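Cystathionine beta-lyases/cystathionine gamma-synthases (Corynebacterium glutamicum, PDB 5X5H) probably catalyses the pyridoxal-phosphate-dependent joining of O-succinyl-L-homoserine and L-cysteine into L,L-cystathionine, with release of succinate, in methionine biosynthesis. Local coordinates at residues R77-G82 / F230-I235; M83-I88 / G215-N220; V149-N154 / A296-R301; T160-V165 / Y186-L191. All coordinates share one frame; numbering follows the deposited sequence.

Contact 1 (R77-G82 / F230-I235); sequences RAFSSG and FMQGGI. With PLP (pyridoxal-5'-phosphate), chain B.
A chi1 of -166° swings CG of Q232 to the far side from its own N, and with the chain extended beyond, the residue carries its carboxamide from helix 222-235 to the backbone of A78. NE2 of Q232 donates to A78 O at 2.9 Å, and the N-H points almost straight at its acceptor (166°). The carbonyl is met on a lone pair, in its own plane, and its oxygen in turn lies close to the plane of the glutamine amide, so both groups bond in favourable directions. NE2 is also a donor to E64, whose OE2 accepts from A78 N as well.

Strand 75-79 is, within this chain, an outermost strand of the seven-stranded mixed sheet in the large domain of the fold type I PLP enzymes. R77 and F79 spend their backbone groups on strand 215-219, whereas the backbone N and O of A78 point away from that strand, where E64 and the long amide of Q232 meet them. The chain of R77, bent at chi2, crosses that of Q232 with guanidinium and amide planes nearly perpendicular (87°). A water at the guanidinium edge lies 2.9 Å from R77 NH1 and 2.9 Å from Q232 OE1, while NH2 of R77 forms a salt bridge with D225.

F79 adds apolar cover, its CE1 lying 4.0 Å from Q232 CA. Beyond the strand, S81 caps helix 82-93 through a bond to A84 N and also reaches G236 O of the second subunit. G82, bare of any side chain, lies close against the phosphate ester, and its N donates to PLP O2P at 2.9 Å.

Contact 2 (M83-I88 / G215-N220); sequences MAATDI and GLVVTN. With PLP (pyridoxal-5'-phosphate), chain B.
A85 and V217 face each other, methyl against methyl: the CB of A85 points from the helix toward the strand, and V217 answers with CG2, 4.0 Å away. The valine's chi1 of -179° turns CG2, rather than CG1, to the helix. The same alanine methyl lies against the strand backbone before V217, 4.2 Å from G215 CA and 4.1 Å from L216 N. Small residues suit this spot, since alanine on one side and glycine on the other let the helix axis come within 7.0 Å of the strand axis, the two running 39° apart. L199 of the adjacent strand 197-201 also packs on both A85 and V217.

M83 points the other way, away from the strand and into the cofactor site. Its N donates to PLP O3P at 2.8 Å with a nearly straight N-H (165°). Its CG lies 3.4 Å from PLP O3P, and the bends further out fold the flexible thioether beside the cofactor. A helix that packs on the central sheet and offers its N-terminal backbone N-H groups to the phosphate, its dipole probably helping to stabilise the negative charge, is the phosphate-binding arrangement of fold type I PLP enzymes.

Contact 3 (V149-N154 / A296-R301); sequences VETPTN and AKQMKR. With PLP (pyridoxal-5'-phosphate), chain B.
The carboxamide of Q298 meets T151 through its nitrogen end, the two side chains coming from opposite directions. NE2 of Q298 lies 3.9 Å from OG1 of T151, too far for a direct bond, and a water fills the step: it is 2.8 Å from T151 OG1 and accepts from Q298 NE2 at 3.1 Å. Both residue types suit a double role: the hydroxyl of T151 serves the water and T160 N, while the amide of Q298 donates to the water and to T160 O and accepts from I162 N through OE1.

Beside this polar pair the touch is apolar. The CE methyl of M299 abuts the CG-CD edge of the P152 ring, 4.0 Å from P152 CG; a cis peptide bond precedes the proline. The final turn of the methionine chain (chi3 69°) helps set that methyl against the rigid ring.

E150 and N154, flanking T151-P152 on both sides, border the cofactor. The carboxylate of E150 sits near the PLP methyl C2A, and its OE1 accepts from N154 N at 3.0 Å, nearly along the C-O axis. This bond probably helps to position N154, whose OD1 is bonded to R364 and whose ND2 makes a weak hydrogen bond of 3.1 Å to PLP O3.

Strand 144-150 lies between strands 175-179 and 99-103 in the large sheet; in sequence, helix 292-298 connects strands 278-282 and 305-310 of the smaller one.

Contact 4 (T160-V165 / Y186-L191); sequences TDIEAV and YLQQPL
Two acceptors grip NE2 of Q188, OD1 of N180 and the carbonyl O of T151, and they hold fixed the carboxamide on which I162 rests. CD1 of I162 is 3.7 Å from CD of Q188 and at similar range from OE1 and NE2, so the methyl sits over the flat of the amide rather than beside one of its atoms. Q188 reaches this position with a fully stretched chain (chi1 -178°), the two side chains approaching from opposite directions. CD1 of I162 also lies 4.1 Å from P190 CB, closing a small apolar cluster that L176 and V178 of strand 175-179 extend. A long branched residue suits this first turn, where its end must span from the helix to the loop.

Helix 162-167 is the link of a beta-alpha-beta crossover between the parallel neighbours 144-150 and 175-179, a unit of the large PLP-binding domain. D161 is its N-cap. OD1 of D161 accepts from A164 N at 3.1 Å, with the N-H coming from above the carboxylate plane but nearly straight (161°), while D161 O receives V165 N at 3.0 Å. OD2 of the same aspartate pairs with K297, and OE1 of Q298 bonds to I162 N.

After Q188 the chain turns into the short 3-10 segment at P190. The pyrrolidine also touches E71, which with L191 contributes to a magnesium site.

Contacts 1 and 2 form one block, their centres 7 Å apart: strands 75-79 and 215-219 are paired, with R77 N 2.9 Å from V217 O, and the helices following them touch through M231 and I88. Contacts 3 and 4, also 7 Å apart between centres, are joined by a bond from Q298 NE2 to T160 O and by a salt bridge from K297 NZ to D161 OD2 of 2.8 Å. Contact 2 reaches contact 4 where L191 packs on V218 and T219. Centres of contacts 1 and 3 are about 26 Å apart, yet contacts 1 and 2 bind the PLP phosphate, while contact 3 borders the ring and bonds weakly to O3. Y52 and R54 of the second subunit also bond to the cofactor.

Contact 1 (R77-G82 / F230-I235)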
loop_
_atom_site.group_PDB
_atom_site.type_symbol
_atom_site.label_atom_id
_atom_site.label_comp_id
_atom_site.label_asym_id
_atom_site.label_seq_id
_atom_site.Cartn_x
_atom_site.Cartn_y
_atom_site.Cartn_z
ATOM N N ARG A 77 9.418 20.880 2.545
ATOM C CA ARG A 77 9.563 19.769 3.454
ATOM C C ARG A 77 8.212 19.285 3.915
ATOM O O ARG A 77 7.325 20.134 4.212
ATOM C CB ARG A 77 10.415 20.075 4.663
ATOM C CG ARG A 77 11.871 20.582 4.357
ATOM C CD ARG A 77 12.762 19.450 3.883
ATOM N NE ARG A 77 14.051 20.005 3.449
ATOM C CZ ARG A 77 15.038 19.328 2.896
ATOM N NH1 ARG A 77 14.943 18.042 2.767
ATOM N NH2 ARG A 77 16.122 19.966 2.494
ATOM N N ALA A 78 8.011 17.962 3.951
ATOM C CA ALA A 78 6.759 17.310 4.258
ATOM C C ALA A 78 6.728 16.749 5.617
ATOM O O ALA A 78 7.693 16.348 6.256
ATOM C CB ALA A 78 6.460 16.231 3.259
ATOM N N PHE A 79 5.495 16.701 6.158
ATOM C CA PHE A 79 5.193 16.323 7.502
ATOM C C PHE A 79 3.945 15.401 7.562
ATOM O O PHE A 79 3.173 15.374 6.608
ATOM C CB PHE A 79 4.980 17.557 8.408
ATOM C CG PHE A 79 6.219 18.436 8.453
ATOM C CD1 PHE A 79 7.269 18.116 9.245
ATOM C CD2 PHE A 79 6.386 19.471 7.530
ATOM C CE1 PHE A 79 8.449 18.872 9.275
ATOM C CE2 PHE A 79 7.501 20.253 7.516
ATOM C CZ PHE A 79 8.549 19.916 8.349
ATOM N N SER A 80 3.733 14.782 8.737
ATOM C CA SER A 80 2.686 13.817 8.900
ATOM C C SER A 80 1.264 14.426 8.769
ATOM O O SER A 80 0.313 13.653 8.584
ATOM C CB SER A 80 2.703 13.251 10.337
ATOM O OG SER A 80 3.933 12.827 10.698
ATOM N N SER A 81 1.101 15.742 8.981
ATOM C CA SER A 81 -0.223 16.386 8.920
ATOM C C SER A 81 0.054 17.852 8.747
ATOM O O SER A 81 1.131 18.381 8.991
ATOM C CB SER A 81 -1.090 16.059 10.148
ATOM O OG SER A 81 -0.456 16.702 11.303
ATOM N N GLY A 82 -0.993 18.565 8.346
ATOM C CA GLY A 82 -0.995 20.045 8.346
ATOM C C GLY A 82 -0.706 20.602 9.734
ATOM O O GLY A 82 0.128 21.547 9.889
ATOM N N PHE A 230 16.170 19.972 9.866
ATOM C CA PHE A 230 16.645 19.644 11.166
ATOM C C PHE A 230 15.493 19.167 11.995
ATOM O O PHE A 230 15.563 18.139 12.687
ATOM C CB PHE A 230 17.307 20.854 11.832
ATOM C CG PHE A 230 17.646 20.626 13.272
ATOM C CD1 PHE A 230 18.804 19.925 13.570
ATOM C CD2 PHE A 230 16.755 20.922 14.313
ATOM C CE1 PHE A 230 19.112 19.629 14.906
ATOM C CE2 PHE A 230 17.077 20.607 15.635
ATOM C CZ PHE A 230 18.224 19.948 15.903
ATOM N N MET A 231 14.357 19.860 11.938
ATOM C CA MET A 231 13.250 19.474 12.764
ATOM C C MET A 231 12.488 18.231 12.251
ATOM O O MET A 231 11.970 17.424 13.047
ATOM C CB MET A 231 12.242 20.666 12.907
ATOM C CG MET A 231 12.822 21.821 13.594
ATOM S SD MET A 231 13.212 21.644 15.341
ATOM C CE MET A 231 11.667 22.214 16.046
ATOM N N GLN A 232 12.405 18.106 10.934
ATOM C CA GLN A 232 11.827 16.929 10.331
ATOM C C GLN A 232 12.495 15.696 10.928
ATOM O O GLN A 232 11.840 14.749 11.378
ATOM C CB GLN A 232 12.055 17.036 8.792
ATOM C CG GLN A 232 11.225 16.064 7.988
ATOM C CD GLN A 232 11.514 16.234 6.544
ATOM O OE1 GLN A 232 12.661 16.270 6.161
ATOM N NE2 GLN A 232 10.516 16.256 5.698
ATOM N N GLY A 233 13.821 15.635 10.912
ATOM C CA GLY A 233 14.605 14.530 11.379
ATOM C C GLY A 233 14.685 14.499 12.890
ATOM O O GLY A 233 14.684 13.457 13.584
ATOM N N GLY A 234 14.713 15.623 13.583
ATOM C CA GLY A 234 15.003 15.649 14.985
ATOM C C GLY A 234 13.773 15.521 15.859
ATOM O O GLY A 234 13.843 14.992 17.004
ATOM N N ILE A 235 12.624 16.037 15.410
ATOM C CA ILE A 235 11.351 15.816 16.100
ATOM C C ILE A 235 10.646 14.594 15.428
ATOM O O ILE A 235 9.949 13.832 16.080
ATOM C CB ILE A 235 10.436 17.029 16.024
ATOM C CG1 ILE A 235 11.055 18.402 16.339
ATOM C CG2 ILE A 235 9.092 16.852 16.744
ATOM C CD1 ILE A 235 11.693 18.513 17.664
HETATM N N1 PLP B . -5.210 24.581 7.843
HETATM C C2 PLP B . -6.386 24.571 7.254
HETATM C C2A PLP B . -6.789 25.813 6.532
HETATM C C3 PLP B . -7.093 23.418 7.171
HETATM O O3 PLP B . -8.313 23.340 6.540
HETATM C C4 PLP B . -6.644 22.233 7.778
HETATM C C4A PLP B . -7.449 21.002 7.688
HETATM C C5 PLP B . -5.461 22.293 8.554
HETATM C C6 PLP B . -4.782 23.499 8.530
HETATM C C5A PLP B . -4.916 21.124 9.372
HETATM O O4P PLP B . -4.365 20.074 8.507
HETATM P P PLP B . -4.423 18.555 8.957
HETATM O O1P PLP B . -5.881 18.203 9.179
HETATM O O2P PLP B . -3.758 17.921 7.752
HETATM O O3P PLP B . -3.569 18.407 10.219
HETATM O O HOH W 1 13.212 15.745 3.412
#

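Contact 2 (M83-I88 / G215-N220)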
loop_
_atom_site.group_PDB
_atom_site.type_symbol
_atom_site.label_atom_id
_atom_site.label_comp_id
_atom_site.label_asym_id
_atom_site.label_seq_id
_atom_site.Cartn_x
_atom_site.Cartn_y
_atom_site.Cartn_z
ATOM N N MET A 83 -1.335 20.041 10.753
ATOM C CA MET A 83 -1.037 20.445 12.095
ATOM C C MET A 83 0.354 20.249 12.511
ATOM O O MET A 83 0.977 21.081 13.182
ATOM C CB MET A 83 -1.945 19.751 13.086
ATOM C CG MET A 83 -3.391 20.241 13.084
ATOM S SD MET A 83 -3.639 22.036 13.228
ATOM C CE MET A 83 -2.453 22.434 14.492
ATOM N N ALA A 84 0.978 19.128 12.135
ATOM C CA ALA A 84 2.375 18.910 12.563
ATOM C C ALA A 84 3.299 19.836 11.860
ATOM O O ALA A 84 4.315 20.319 12.422
ATOM C CB ALA A 84 2.826 17.483 12.226
ATOM N N ALA A 85 3.018 20.156 10.585
ATOM C CA ALA A 85 3.795 21.139 9.817
ATOM C C ALA A 85 3.703 22.511 10.511
ATOM O O ALA A 85 4.666 23.265 10.594
ATOM C CB ALA A 85 3.270 21.190 8.387
ATOM N N THR A 86 2.484 22.863 10.964
ATOM C CA THR A 86 2.248 24.168 11.657
ATOM C C THR A 86 3.074 24.156 12.941
ATOM O O THR A 86 3.765 25.151 13.244
ATOM C CB THR A 86 0.758 24.333 11.959
ATOM O OG1 THR A 86 0.008 24.382 10.707
ATOM C CG2 THR A 86 0.445 25.610 12.726
ATOM N N ASP A 87 3.023 23.103 13.715
ATOM C CA ASP A 87 3.768 23.029 14.947
ATOM C C ASP A 87 5.256 23.195 14.744
ATOM O O ASP A 87 5.935 23.946 15.456
ATOM C CB ASP A 87 3.451 21.695 15.590
ATOM C CG ASP A 87 4.183 21.480 16.873
ATOM O OD1 ASP A 87 3.845 22.211 17.862
ATOM O OD2 ASP A 87 5.063 20.543 17.028
ATOM N N ILE A 88 5.802 22.530 13.753
ATOM C CA ILE A 88 7.235 22.667 13.431
ATOM C C ILE A 88 7.541 24.077 13.017
ATOM O O ILE A 88 8.559 24.643 13.506
ATOM C CB ILE A 88 7.637 21.692 12.292
ATOM C CG1 ILE A 88 7.575 20.229 12.742
ATOM C CG2 ILE A 88 9.056 22.012 11.818
ATOM C CD1 ILE A 88 8.406 19.860 13.939
ATOM N N GLY A 215 1.092 17.245 5.671
ATOM C CA GLY A 215 1.394 18.673 5.614
ATOM C C GLY A 215 2.632 18.966 4.875
ATOM O O GLY A 215 3.439 18.039 4.605
ATOM N N LEU A 216 2.829 20.221 4.477
ATOM C CA LEU A 216 3.996 20.578 3.753
ATOM C C LEU A 216 4.274 22.042 3.926
ATOM O O LEU A 216 3.326 22.841 3.968
ATOM C CB LEU A 216 3.829 20.170 2.312
ATOM C CG LEU A 216 5.087 19.694 1.499
ATOM C CD1 LEU A 216 4.738 18.664 0.511
ATOM C CD2 LEU A 216 5.871 20.860 0.904
ATOM N N VAL A 217 5.535 22.435 4.021
ATOM C CA VAL A 217 6.000 23.818 4.147
ATOM C C VAL A 217 6.917 24.110 3.023
ATOM O O VAL A 217 7.834 23.299 2.767
ATOM C CB VAL A 217 6.667 24.073 5.466
ATOM C CG1 VAL A 217 7.103 25.542 5.567
ATOM C CG2 VAL A 217 5.795 23.726 6.633
ATOM N N VAL A 218 6.717 25.264 2.343
ATOM C CA VAL A 218 7.591 25.679 1.302
ATOM C C VAL A 218 8.181 27.091 1.581
ATOM O O VAL A 218 7.548 27.913 2.295
ATOM C CB VAL A 218 6.982 25.662 -0.077
ATOM C CG1 VAL A 218 6.479 24.256 -0.482
ATOM C CG2 VAL A 218 5.861 26.635 -0.173
ATOM N N THR A 219 9.371 27.348 1.048
ATOM C CA THR A 219 10.069 28.610 1.246
ATOM C C THR A 219 11.106 28.797 0.195
ATOM O O THR A 219 11.544 27.849 -0.392
ATOM C CB THR A 219 10.654 28.570 2.635
ATOM O OG1 THR A 219 11.289 29.868 2.995
ATOM C CG2 THR A 219 11.716 27.562 2.880
ATOM N N ASN A 220 11.571 30.059 0.075
ATOM C CA ASN A 220 12.803 30.373 -0.649
ATOM C C ASN A 220 13.960 30.657 0.220
ATOM O O ASN A 220 15.095 30.923 -0.315
ATOM C CB ASN A 220 12.595 31.490 -1.678
ATOM C CG ASN A 220 11.719 31.084 -2.836
ATOM O OD1 ASN A 220 10.683 31.750 -3.167
ATOM N ND2 ASN A 220 12.147 30.094 -3.500
HETATM N N1 PLP B . -5.210 24.581 7.843
HETATM C C2 PLP B . -6.386 24.571 7.254
HETATM C C2A PLP B . -6.789 25.813 6.532
HETATM C C3 PLP B . -7.093 23.418 7.171
HETATM O O3 PLP B . -8.313 23.340 6.540
HETATM C C4 PLP B . -6.644 22.233 7.778
HETATM C C4A PLP B . -7.449 21.002 7.688
HETATM C C5 PLP B . -5.461 22.293 8.554
HETATM C C6 PLP B . -4.782 23.499 8.530
HETATM C C5A PLP B . -4.916 21.124 9.372
HETATM O O4P PLP B . -4.365 20.074 8.507
HETATM P P PLP B . -4.423 18.555 8.957
HETATM O O1P PLP B . -5.881 18.203 9.179
HETATM O O2P PLP B . -3.758 17.921 7.752
HETATM O O3P PLP B . -3.569 18.407 10.219
#

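Contact 3 (V149-N154 / A296-R301)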
loop_
_atom_site.group_PDB
_atom_site.type_symbol
_atom_site.label_atom_id
_atom_site.label_comp_id
_atom_site.label_asym_id
_atom_site.label_seq_id
_atom_site.Cartn_x
_atom_site.Cartn_y
_atom_site.Cartn_z
ATOM N N VAL A 149 -1.421 34.119 8.460
ATOM C CA VAL A 149 -2.550 34.497 7.631
ATOM C C VAL A 149 -3.139 33.237 6.978
ATOM O O VAL A 149 -2.346 32.470 6.365
ATOM C CB VAL A 149 -2.131 35.533 6.579
ATOM C CG1 VAL A 149 -3.160 35.680 5.463
ATOM C CG2 VAL A 149 -1.891 36.911 7.307
ATOM N N GLU A 150 -4.424 33.038 6.967
ATOM C CA GLU A 150 -5.105 32.084 6.118
ATOM C C GLU A 150 -5.901 32.875 5.152
ATOM O O GLU A 150 -6.660 33.764 5.574
ATOM C CB GLU A 150 -6.138 31.265 6.813
ATOM C CG GLU A 150 -5.709 30.201 7.584
ATOM C CD GLU A 150 -6.858 29.464 8.251
ATOM O OE1 GLU A 150 -8.026 29.387 7.802
ATOM O OE2 GLU A 150 -6.540 28.841 9.244
ATOM N N THR A 151 -5.883 32.635 3.840
ATOM C CA THR A 151 -6.774 33.316 2.928
ATOM C C THR A 151 -7.049 32.449 1.705
ATOM O O THR A 151 -6.096 32.016 1.050
ATOM C CB THR A 151 -6.216 34.705 2.563
ATOM O OG1 THR A 151 -7.141 35.402 1.728
ATOM C CG2 THR A 151 -4.898 34.756 1.854
ATOM N N PRO A 152 -8.319 32.132 1.417
ATOM C CA PRO A 152 -9.501 32.431 2.198
ATOM C C PRO A 152 -9.485 31.722 3.509
ATOM O O PRO A 152 -8.941 30.587 3.617
ATOM C CB PRO A 152 -10.655 31.909 1.323
ATOM C CG PRO A 152 -10.082 31.807 -0.100
ATOM C CD PRO A 152 -8.617 31.402 0.158
ATOM N N THR A 153 -10.107 32.308 4.513
ATOM C CA THR A 153 -10.159 31.670 5.831
ATOM C C THR A 153 -11.114 30.524 5.973
ATOM O O THR A 153 -12.120 30.406 5.193
ATOM C CB THR A 153 -10.523 32.689 6.968
ATOM O OG1 THR A 153 -11.881 33.140 6.749
ATOM C CG2 THR A 153 -9.636 33.849 6.989
ATOM N N ASN A 154 -10.878 29.599 6.930
ATOM C CA ASN A 154 -11.738 28.458 7.141
ATOM C C ASN A 154 -12.491 28.768 8.399
ATOM O O ASN A 154 -11.807 28.871 9.467
ATOM C CB ASN A 154 -10.780 27.253 7.449
ATOM C CG ASN A 154 -11.487 25.984 7.735
ATOM O OD1 ASN A 154 -12.727 25.916 7.824
ATOM N ND2 ASN A 154 -10.694 24.853 7.779
ATOM N N ALA A 296 -9.681 38.792 -6.330
ATOM C CA ALA A 296 -9.578 38.715 -7.761
ATOM C C ALA A 296 -8.176 39.124 -8.186
ATOM O O ALA A 296 -7.787 38.647 -9.216
ATOM C CB ALA A 296 -10.652 39.652 -8.333
ATOM N N LYS A 297 -7.452 39.921 -7.415
ATOM C CA LYS A 297 -6.062 40.259 -7.773
ATOM C C LYS A 297 -5.084 39.169 -7.460
ATOM O O LYS A 297 -4.139 38.996 -8.217
ATOM C CB LYS A 297 -5.570 41.604 -7.263
ATOM C CG LYS A 297 -5.570 41.862 -5.807
ATOM C CD LYS A 297 -4.864 43.206 -5.498
ATOM C CE LYS A 297 -4.426 43.280 -4.048
ATOM N NZ LYS A 297 -4.526 44.669 -3.488
ATOM N N GLN A 298 -5.316 38.403 -6.403
ATOM C CA GLN A 298 -4.271 37.502 -5.932
ATOM C C GLN A 298 -4.654 36.042 -6.193
ATOM O O GLN A 298 -3.757 35.181 -5.988
ATOM C CB GLN A 298 -3.956 37.741 -4.473
ATOM C CG GLN A 298 -4.964 37.437 -3.466
ATOM C CD GLN A 298 -4.638 37.877 -2.030
ATOM O OE1 GLN A 298 -3.737 38.728 -1.772
ATOM N NE2 GLN A 298 -5.411 37.367 -1.117
ATOM N N MET A 299 -5.877 35.699 -6.615
ATOM C CA MET A 299 -6.309 34.335 -6.839
ATOM C C MET A 299 -6.662 34.168 -8.327
ATOM O O MET A 299 -7.370 35.050 -8.928
ATOM C CB MET A 299 -7.516 33.991 -6.055
ATOM C CG MET A 299 -7.395 34.140 -4.526
ATOM S SD MET A 299 -8.833 33.683 -3.579
ATOM C CE MET A 299 -8.806 31.875 -3.851
ATOM N N LYS A 300 -6.277 33.048 -8.974
ATOM C CA LYS A 300 -6.610 32.774 -10.319
ATOM C C LYS A 300 -8.082 32.492 -10.511
ATOM O O LYS A 300 -8.680 32.893 -11.532
ATOM C CB LYS A 300 -5.822 31.544 -10.812
ATOM C CG LYS A 300 -6.028 31.080 -12.243
ATOM C CD LYS A 300 -5.303 29.775 -12.612
ATOM C CE LYS A 300 -5.288 29.700 -14.140
ATOM N NZ LYS A 300 -4.807 28.352 -14.517
ATOM N N ARG A 301 -8.671 31.800 -9.538
ATOM C CA ARG A 301 -10.086 31.513 -9.470
ATOM C C ARG A 301 -10.429 31.558 -7.980
ATOM O O ARG A 301 -9.587 31.672 -7.149
ATOM C CB ARG A 301 -10.493 30.181 -10.098
ATOM C CG ARG A 301 -9.992 30.127 -11.543
ATOM C CD ARG A 301 -10.572 29.065 -12.385
ATOM N NE ARG A 301 -12.040 29.186 -12.458
ATOM C CZ ARG A 301 -12.789 28.220 -12.864
ATOM N NH1 ARG A 301 -12.298 27.086 -13.271
ATOM N NH2 ARG A 301 -14.086 28.398 -12.854
HETATM N N1 PLP B . -5.210 24.581 7.843
HETATM C C2 PLP B . -6.386 24.571 7.254
HETATM C C2A PLP B . -6.789 25.813 6.532
HETATM C C3 PLP B . -7.093 23.418 7.171
HETATM O O3 PLP B . -8.313 23.340 6.540
HETATM C C4 PLP B . -6.644 22.233 7.778
HETATM C C4A PLP B . -7.449 21.002 7.688
HETATM C C5 PLP B . -5.461 22.293 8.554
HETATM C C6 PLP B . -4.782 23.499 8.530
HETATM C C5A PLP B . -4.916 21.124 9.372
HETATM O O4P PLP B . -4.365 20.074 8.507
HETATM P P PLP B . -4.423 18.555 8.957
HETATM O O1P PLP B . -5.881 18.203 9.179
HETATM O O2P PLP B . -3.758 17.921 7.752
HETATM O O3P PLP B . -3.569 18.407 10.219
HETATM O O HOH W 2 -7.063 34.796 -1.014
#

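Contact 4 (T160-V165 / Y186-L191)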
loop_
_atom_site.group_PDB
_atom_site.type_symbol
_atom_site.label_atom_id
_atom_site.label_comp_id
_atom_site.label_asym_id
_atom_site.label_seq_id
_atom_site.Cartn_x
_atom_site.Cartn_y
_atom_site.Cartn_z
ATOM N N THR A 160 -7.415 38.178 2.914
ATOM C CA THR A 160 -6.365 39.079 3.334
ATOM C C THR A 160 -5.544 39.455 2.180
ATOM O O THR A 160 -5.142 38.582 1.359
ATOM C CB THR A 160 -5.472 38.348 4.357
ATOM O OG1 THR A 160 -6.222 38.107 5.534
ATOM C CG2 THR A 160 -4.275 39.173 4.805
ATOM N N ASP A 161 -5.098 40.723 2.074
ATOM C CA ASP A 161 -4.242 41.205 1.053
ATOM C C ASP A 161 -2.805 40.833 1.398
ATOM O O ASP A 161 -2.152 41.453 2.240
ATOM C CB ASP A 161 -4.395 42.757 0.938
ATOM C CG ASP A 161 -3.672 43.337 -0.211
ATOM O OD1 ASP A 161 -2.606 42.881 -0.659
ATOM O OD2 ASP A 161 -4.173 44.463 -0.694
ATOM N N ILE A 162 -2.352 39.728 0.751
ATOM C CA ILE A 162 -1.042 39.161 1.154
ATOM C C ILE A 162 0.109 40.184 0.962
ATOM O O ILE A 162 0.951 40.313 1.854
ATOM C CB ILE A 162 -0.767 37.867 0.367
ATOM C CG1 ILE A 162 -1.772 36.792 0.739
ATOM C CG2 ILE A 162 0.626 37.325 0.692
ATOM C CD1 ILE A 162 -1.891 35.655 -0.258
ATOM N N GLU A 163 0.144 40.843 -0.174
ATOM C CA GLU A 163 1.245 41.764 -0.529
ATOM C C GLU A 163 1.219 42.901 0.494
ATOM O O GLU A 163 2.266 43.334 0.972
ATOM C CB GLU A 163 1.073 42.251 -1.965
ATOM C CG GLU A 163 2.256 43.121 -2.396
ATOM C CD GLU A 163 2.137 43.610 -3.827
ATOM O OE1 GLU A 163 1.279 43.122 -4.593
ATOM O OE2 GLU A 163 2.965 44.434 -4.207
ATOM N N ALA A 164 0.033 43.404 0.838
ATOM C CA ALA A 164 -0.026 44.476 1.761
ATOM C C ALA A 164 0.453 44.125 3.155
ATOM O O ALA A 164 1.137 44.903 3.796
ATOM C CB ALA A 164 -1.414 45.040 1.864
ATOM N N VAL A 165 0.075 42.943 3.682
ATOM C CA VAL A 165 0.542 42.502 4.915
ATOM C C VAL A 165 2.019 42.180 4.891
ATOM O O VAL A 165 2.687 42.521 5.851
ATOM C CB VAL A 165 -0.326 41.285 5.429
ATOM C CG1 VAL A 165 0.322 40.618 6.590
ATOM C CG2 VAL A 165 -1.781 41.727 5.657
ATOM N N TYR A 186 -2.428 26.032 -7.170
ATOM C CA TYR A 186 -3.001 26.278 -8.492
ATOM C C TYR A 186 -3.698 27.626 -8.563
ATOM O O TYR A 186 -3.729 28.272 -9.595
ATOM C CB TYR A 186 -4.002 25.196 -8.831
ATOM C CG TYR A 186 -4.591 25.314 -10.219
ATOM C CD1 TYR A 186 -3.734 25.303 -11.321
ATOM C CD2 TYR A 186 -5.929 25.420 -10.437
ATOM C CE1 TYR A 186 -4.258 25.363 -12.620
ATOM C CE2 TYR A 186 -6.448 25.503 -11.696
ATOM C CZ TYR A 186 -5.605 25.409 -12.759
ATOM O OH TYR A 186 -6.179 25.500 -14.071
ATOM N N LEU A 187 -4.247 28.082 -7.422
ATOM C CA LEU A 187 -5.021 29.371 -7.414
ATOM C C LEU A 187 -4.246 30.505 -6.840
ATOM O O LEU A 187 -4.573 31.687 -7.144
ATOM C CB LEU A 187 -6.346 29.200 -6.694
ATOM C CG LEU A 187 -7.255 28.083 -7.272
ATOM C CD1 LEU A 187 -8.580 28.109 -6.475
ATOM C CD2 LEU A 187 -7.496 28.251 -8.743
ATOM N N GLN A 188 -3.265 30.281 -6.005
ATOM C CA GLN A 188 -2.634 31.380 -5.308
ATOM C C GLN A 188 -1.215 31.017 -4.884
ATOM O O GLN A 188 -0.959 29.862 -4.486
ATOM C CB GLN A 188 -3.421 31.689 -4.048
ATOM C CG GLN A 188 -2.962 32.868 -3.167
ATOM C CD GLN A 188 -3.977 33.178 -2.050
ATOM O OE1 GLN A 188 -4.769 34.159 -2.179
ATOM N NE2 GLN A 188 -4.055 32.366 -1.038
ATOM N N GLN A 189 -0.237 31.924 -5.063
ATOM C CA GLN A 189 1.150 31.645 -4.788
ATOM C C GLN A 189 1.699 32.736 -3.859
ATOM O O GLN A 189 2.300 33.713 -4.316
ATOM C CB GLN A 189 1.961 31.489 -6.084
ATOM C CG GLN A 189 1.500 30.361 -6.967
ATOM C CD GLN A 189 2.156 30.324 -8.301
ATOM O OE1 GLN A 189 2.111 31.321 -9.030
ATOM N NE2 GLN A 189 2.671 29.160 -8.703
ATOM N N PRO A 190 1.455 32.585 -2.570
ATOM C CA PRO A 190 1.841 33.667 -1.614
ATOM C C PRO A 190 3.282 34.044 -1.616
ATOM O O PRO A 190 3.609 35.199 -1.271
ATOM C CB PRO A 190 1.395 33.145 -0.264
ATOM C CG PRO A 190 0.335 32.157 -0.613
ATOM C CD PRO A 190 0.727 31.507 -1.939
ATOM N N LEU A 191 4.216 33.167 -1.920
ATOM C CA LEU A 191 5.639 33.595 -1.961
ATOM C C LEU A 191 5.844 34.673 -2.973
ATOM O O LEU A 191 6.698 35.531 -2.731
ATOM C CB LEU A 191 6.587 32.424 -2.177
ATOM C CG LEU A 191 6.582 31.293 -1.199
ATOM C CD1 LEU A 191 7.460 30.158 -1.744
ATOM C CD2 LEU A 191 6.897 31.727 0.198
#